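Local coordinates for hypothetical protein Atu0120 (Agrobacterium tumefaciens, PDB 2I6H) that is of unknown function but folds as an all-helical member of the DUF924 family of bacterial proteins and binds calcium ions in the crystal, at residues A32-F37 with M87-Q92; E78-S83 with D124-E129. All coordinates share one frame; numbering follows the deposited sequence.

Contact 1 and contact 2 share helix 80-97. Contact 2 uses its first turn and the residues just before it, and contact 1 uses a later part. Their centres lie about 12 Å apart. The segments alternate along the chain, in the order 32-37, 78-83, 87-92, 124-129, so the two links interlock. One ties helix 80-97 back to helix 29-41, and the other ties it forward to helix 123-126. The two also meet directly, where Val35 CG2 comes within 3.2 Å of Glu81 O. Contact 1 is buried and contact 2 lies nearer the surface. Helix 80-97 thus joins earlier and later helices in one all-helical body.

Contact 1 of 2, residues A32-F37 with M87-Q92; sequences ADIVDF and MLLLDQ
Ile34 fits against Leu88 and Leu89, two neighbours on the facing helix. It carries the contact for segment 32-37, and both of its branches are used. A chi1 of -71° sets CG1 beside the backbone N and leaves CG2 anti to it. CG2 reaches Leu88, lying 4.0 Å from Leu88 CD1 and 4.1 Å from Leu88 CB. These two side chains run alongside each other with opposite headings. The other branch leads to CD1, which meets the forked end of Leu89. Ile34 CD1 is 3.7 Å from Leu89 CD1 and only slightly farther from Leu89 CG and CD2, so one methyl rests against the whole isopropyl end. The two side chains lie roughly perpendicular. No hydrogen bond joins the segments; the contact is wholly apolar.

Further along the second segment the helix widens into a pi-type turn at 88-92. There Gln92 NE2 gives a hydrogen bond to Asp91 OD2, 2.9 Å away. The N-H meets OD2 on its anti side, 30° out of the carboxylate plane, while OD2 lies in the amide plane of Gln92. The other carboxylate oxygen, Asp91 OD1, is bonded to His141, so both oxygens of this buried acid have partners.

Helix 51-69 flanks the pair: Phe61 touches Ile34 and Ala64 touches Leu89. Trp76, in a loop, touches both Ile34 and Leu89. On helix 80-97, Met87, a selenomethionine here, and Leu90 pack on helix 108-120.

Contact 2 of 2, residues E78-S83 with D124-E129; sequences EGAESS and DQAVSE. With CA (calcium ion), chain C.
This is a small, mainly apolar contact near the protein surface, between the start of helix 80-97 and the end of the weakly bonded helix 123-126 with the loop that follows it. Ala80 and Ala126 face each other with their methyls, the two CB atoms 3.7 Å apart. The backbones are correspondingly close, with 6.3 Å between Ala80 CA and Ala126 CA. Val127 adds its CG1 methyl, which lies 4.2 Å from Ala80 CB and also approaches Ala80 O. A chi1 of -52° sets this methyl anti to the carbonyl carbon of Val127, where it meets Ala80. The stem of Glu81 passes the same methyl more loosely.

No direct hydrogen bond crosses the contact. A water bridges it instead, donating to Glu81 OE2 and accepting from Ser128 N at 3.1 Å. Glu81 OE2 also forms a salt bridge with Lys39, so this carboxylate joins helix 29-41 as well.

Gly79 is the N-cap residue of helix 80-97, and its carbonyl oxygen accepts from Ser83 N. Just before it, Glu78 extends the other way and grips a calcium ion with both carboxylate oxygens. Its OE1 is 2.5 Å and its OE2 2.4 Å from the calcium ion, which also binds a water.

His123 touches Ala80 and Ser83 from helix 123-126. Arg132 gives hydrogen bonds to Asp124 O and Val127 O. Helix 108-120 lies against both segments, with Ala118 on Ser83 and Ile119 on Asp124.

Contact 1 of 2, residues A32-F37 with M87-Q92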
loop_
_atom_site.group_PDB
_atom_site.type_symbol
_atom_site.label_atom_id
_atom_site.label_comp_id
_atom_site.label_asym_id
_atom_site.label_seq_id
_atom_site.Cartn_x
_atom_site.Cartn_y
_atom_site.Cartn_z
ATOM N N ALA A 32 -2.876 -4.788 -26.115
ATOM C CA ALA A 32 -3.697 -3.624 -25.752
ATOM C C ALA A 32 -4.926 -4.063 -24.940
ATOM O O ALA A 32 -5.337 -3.379 -23.995
ATOM C CB ALA A 32 -4.122 -2.851 -27.000
ATOM N N ASP A 33 -5.532 -5.170 -25.344
ATOM C CA ASP A 33 -6.656 -5.759 -24.573
ATOM C C ASP A 33 -6.268 -6.049 -23.137
ATOM O O ASP A 33 -7.081 -5.829 -22.236
ATOM C CB ASP A 33 -7.174 -7.072 -25.210
ATOM C CG ASP A 33 -7.895 -6.858 -26.547
ATOM O OD1 ASP A 33 -8.203 -5.700 -26.894
ATOM O OD2 ASP A 33 -8.153 -7.885 -27.239
ATOM N N ILE A 34 -5.068 -6.615 -22.912
ATOM C CA ILE A 34 -4.645 -6.991 -21.551
ATOM C C ILE A 34 -4.538 -5.709 -20.720
ATOM O O ILE A 34 -5.043 -5.628 -19.579
ATOM C CB ILE A 34 -3.307 -7.791 -21.584
ATOM C CG1 ILE A 34 -3.580 -9.193 -22.173
ATOM C CG2 ILE A 34 -2.653 -7.830 -20.205
ATOM C CD1 ILE A 34 -2.292 -9.880 -22.703
ATOM N N VAL A 35 -3.878 -4.710 -21.300
ATOM C CA VAL A 35 -3.659 -3.455 -20.589
ATOM C C VAL A 35 -5.002 -2.764 -20.299
ATOM O O VAL A 35 -5.249 -2.329 -19.157
ATOM C CB VAL A 35 -2.657 -2.529 -21.335
ATOM C CG1 VAL A 35 -2.570 -1.143 -20.611
ATOM C CG2 VAL A 35 -1.238 -3.208 -21.385
ATOM N N ASP A 36 -5.878 -2.712 -21.305
ATOM C CA ASP A 36 -7.246 -2.152 -21.126
ATOM C C ASP A 36 -8.010 -2.856 -19.982
ATOM O O ASP A 36 -8.655 -2.226 -19.153
ATOM C CB ASP A 36 -8.037 -2.304 -22.421
ATOM C CG ASP A 36 -7.693 -1.252 -23.448
ATOM O OD1 ASP A 36 -6.914 -0.323 -23.121
ATOM O OD2 ASP A 36 -8.209 -1.364 -24.575
ATOM N N PHE A 37 -7.971 -4.181 -19.993
ATOM C CA PHE A 37 -8.582 -4.986 -18.926
ATOM C C PHE A 37 -8.023 -4.585 -17.531
ATOM O O PHE A 37 -8.776 -4.406 -16.570
ATOM C CB PHE A 37 -8.291 -6.463 -19.213
ATOM C CG PHE A 37 -8.563 -7.391 -18.037
ATOM C CD1 PHE A 37 -9.817 -7.976 -17.850
ATOM C CD2 PHE A 37 -7.542 -7.711 -17.137
ATOM C CE1 PHE A 37 -10.044 -8.847 -16.757
ATOM C CE2 PHE A 37 -7.775 -8.577 -16.036
ATOM C CZ PHE A 37 -9.015 -9.135 -15.861
HETATM N N MSE A 87 4.406 -8.122 -18.163
HETATM C CA MSE A 87 4.521 -8.141 -16.702
HETATM C C MSE A 87 3.226 -8.725 -16.110
HETATM O O MSE A 87 3.252 -9.579 -15.202
HETATM C CB MSE A 87 4.681 -6.721 -16.133
HETATM C CG MSE A 87 5.825 -5.931 -16.624
HETATM SE SE MSE A 87 7.558 -6.825 -16.169
HETATM C CE MSE A 87 7.880 -7.635 -17.876
ATOM N N LEU A 88 2.098 -8.275 -16.647
ATOM C CA LEU A 88 0.777 -8.675 -16.142
ATOM C C LEU A 88 0.559 -10.155 -16.391
ATOM O O LEU A 88 0.039 -10.883 -15.522
ATOM C CB LEU A 88 -0.303 -7.836 -16.800
ATOM C CG LEU A 88 -0.196 -6.356 -16.444
ATOM C CD1 LEU A 88 -1.328 -5.625 -17.198
ATOM C CD2 LEU A 88 -0.264 -6.095 -14.935
ATOM N N LEU A 89 1.001 -10.640 -17.546
ATOM C CA LEU A 89 0.875 -12.087 -17.822
ATOM C C LEU A 89 1.832 -12.994 -17.024
ATOM O O LEU A 89 1.469 -14.139 -16.671
ATOM C CB LEU A 89 1.140 -12.326 -19.295
ATOM C CG LEU A 89 0.064 -11.763 -20.237
ATOM C CD1 LEU A 89 0.538 -11.993 -21.657
ATOM C CD2 LEU A 89 -1.321 -12.495 -19.980
ATOM N N LEU A 90 3.055 -12.508 -16.766
ATOM C CA LEU A 90 4.114 -13.393 -16.243
ATOM C C LEU A 90 4.404 -13.230 -14.753
ATOM O O LEU A 90 4.948 -14.154 -14.123
ATOM C CB LEU A 90 5.405 -13.265 -17.049
ATOM C CG LEU A 90 5.258 -13.688 -18.521
ATOM C CD1 LEU A 90 6.496 -13.307 -19.268
ATOM C CD2 LEU A 90 4.965 -15.225 -18.633
ATOM N N ASP A 91 3.991 -12.092 -14.193
ATOM C CA ASP A 91 4.143 -11.805 -12.776
ATOM C C ASP A 91 2.800 -11.755 -12.033
ATOM O O ASP A 91 2.690 -12.290 -10.923
ATOM C CB ASP A 91 4.911 -10.469 -12.585
ATOM C CG ASP A 91 5.125 -10.132 -11.093
ATOM O OD1 ASP A 91 6.025 -10.741 -10.448
ATOM O OD2 ASP A 91 4.356 -9.283 -10.582
ATOM N N GLN A 92 1.802 -11.095 -12.622
ATOM C CA GLN A 92 0.502 -10.978 -11.944
ATOM C C GLN A 92 -0.432 -12.173 -12.138
ATOM O O GLN A 92 -0.920 -12.769 -11.150
ATOM C CB GLN A 92 -0.201 -9.684 -12.357
ATOM C CG GLN A 92 0.534 -8.448 -11.880
ATOM C CD GLN A 92 0.509 -8.355 -10.384
ATOM O OE1 GLN A 92 -0.536 -8.105 -9.799
ATOM N NE2 GLN A 92 1.679 -8.589 -9.736
#

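Contact 2 of 2, residues E78-S83 with D124-E129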
loop_
_atom_site.group_PDB
_atom_site.type_symbol
_atom_site.label_atom_id
_atom_site.label_comp_id
_atom_site.label_asym_id
_atom_site.label_seq_id
_atom_site.Cartn_x
_atom_site.Cartn_y
_atom_site.Cartn_z
ATOM N N GLU A 78 9.139 -4.602 -27.639
ATOM C CA GLU A 78 9.318 -3.391 -28.462
ATOM C C GLU A 78 8.498 -2.168 -27.969
ATOM O O GLU A 78 8.900 -1.003 -28.218
ATOM C CB GLU A 78 9.000 -3.717 -29.929
ATOM C CG GLU A 78 9.212 -2.530 -30.825
ATOM C CD GLU A 78 8.982 -2.834 -32.323
ATOM O OE1 GLU A 78 8.856 -4.000 -32.741
ATOM O OE2 GLU A 78 8.931 -1.843 -33.092
ATOM N N GLY A 79 7.358 -2.418 -27.305
ATOM C CA GLY A 79 6.416 -1.346 -26.898
ATOM C C GLY A 79 6.328 -1.229 -25.377
ATOM O O GLY A 79 6.474 -2.232 -24.668
ATOM N N ALA A 80 6.091 -0.023 -24.876
ATOM C CA ALA A 80 5.994 0.160 -23.433
ATOM C C ALA A 80 4.760 -0.536 -22.863
ATOM O O ALA A 80 4.883 -1.312 -21.893
ATOM C CB ALA A 80 6.009 1.673 -23.043
ATOM N N GLU A 81 3.568 -0.261 -23.417
ATOM C CA GLU A 81 2.372 -0.914 -22.867
ATOM C C GLU A 81 2.326 -2.420 -23.159
ATOM O O GLU A 81 1.841 -3.184 -22.354
ATOM C CB GLU A 81 1.081 -0.214 -23.300
ATOM C CG GLU A 81 1.012 1.210 -22.676
ATOM C CD GLU A 81 -0.403 1.811 -22.642
ATOM O OE1 GLU A 81 -1.190 1.477 -23.542
ATOM O OE2 GLU A 81 -0.714 2.583 -21.694
ATOM N N SER A 82 2.861 -2.845 -24.305
ATOM C CA SER A 82 2.936 -4.284 -24.562
ATOM C C SER A 82 3.918 -4.956 -23.590
ATOM O O SER A 82 3.701 -6.105 -23.181
ATOM C CB SER A 82 3.260 -4.608 -26.049
ATOM O OG SER A 82 4.444 -3.956 -26.466
ATOM N N SER A 83 4.970 -4.248 -23.184
ATOM C CA SER A 83 5.870 -4.815 -22.158
ATOM C C SER A 83 5.155 -4.874 -20.802
ATOM O O SER A 83 5.322 -5.832 -20.071
ATOM C CB SER A 83 7.167 -4.029 -22.007
ATOM O OG SER A 83 8.008 -4.213 -23.139
ATOM N N ASP A 124 9.238 1.613 -18.304
ATOM C CA ASP A 124 8.588 1.906 -17.012
ATOM C C ASP A 124 8.308 3.414 -16.902
ATOM O O ASP A 124 7.288 3.832 -16.339
ATOM C CB ASP A 124 9.452 1.452 -15.830
ATOM C CG ASP A 124 10.856 2.081 -15.810
ATOM O OD1 ASP A 124 11.517 2.176 -16.889
ATOM O OD2 ASP A 124 11.306 2.459 -14.688
ATOM N N GLN A 125 9.216 4.213 -17.466
ATOM C CA GLN A 125 9.059 5.682 -17.424
ATOM C C GLN A 125 8.030 6.140 -18.435
ATOM O O GLN A 125 7.539 7.277 -18.331
ATOM C CB GLN A 125 10.403 6.375 -17.685
ATOM C CG GLN A 125 11.399 6.150 -16.538
ATOM C CD GLN A 125 10.859 6.604 -15.177
ATOM O OE1 GLN A 125 10.488 7.777 -14.983
ATOM N NE2 GLN A 125 10.816 5.682 -14.227
ATOM N N ALA A 126 7.710 5.284 -19.407
ATOM C CA ALA A 126 6.782 5.643 -20.490
ATOM C C ALA A 126 5.329 5.364 -20.130
ATOM O O ALA A 126 4.447 5.960 -20.740
ATOM C CB ALA A 126 7.154 4.966 -21.813
ATOM N N VAL A 127 5.065 4.518 -19.127
ATOM C CA VAL A 127 3.661 4.297 -18.683
ATOM C C VAL A 127 3.338 5.266 -17.530
ATOM O O VAL A 127 4.242 5.889 -16.950
ATOM C CB VAL A 127 3.433 2.798 -18.277
ATOM C CG1 VAL A 127 3.906 1.852 -19.410
ATOM C CG2 VAL A 127 4.167 2.471 -16.971
ATOM N N SER A 128 2.060 5.393 -17.190
ATOM C CA SER A 128 1.655 6.266 -16.101
ATOM C C SER A 128 2.232 5.829 -14.760
ATOM O O SER A 128 2.590 4.667 -14.534
ATOM C CB SER A 128 0.126 6.345 -16.010
ATOM O OG SER A 128 -0.371 5.065 -15.702
ATOM N N GLU A 129 2.292 6.783 -13.855
ATOM C CA GLU A 129 2.864 6.538 -12.551
ATOM C C GLU A 129 2.158 5.379 -11.830
ATOM O O GLU A 129 2.836 4.565 -11.226
ATOM C CB GLU A 129 2.841 7.827 -11.712
ATOM C CG GLU A 129 3.700 7.726 -10.491
ATOM C CD GLU A 129 3.713 9.007 -9.652
ATOM O OE1 GLU A 129 2.909 9.926 -9.940
ATOM O OE2 GLU A 129 4.531 9.048 -8.704
HETATM CA CA CA C . 8.405 -3.144 -35.083
HETATM O O HOH W 1 0.109 4.285 -19.331
HETATM O O HOH W 2 6.048 -3.104 -34.299
#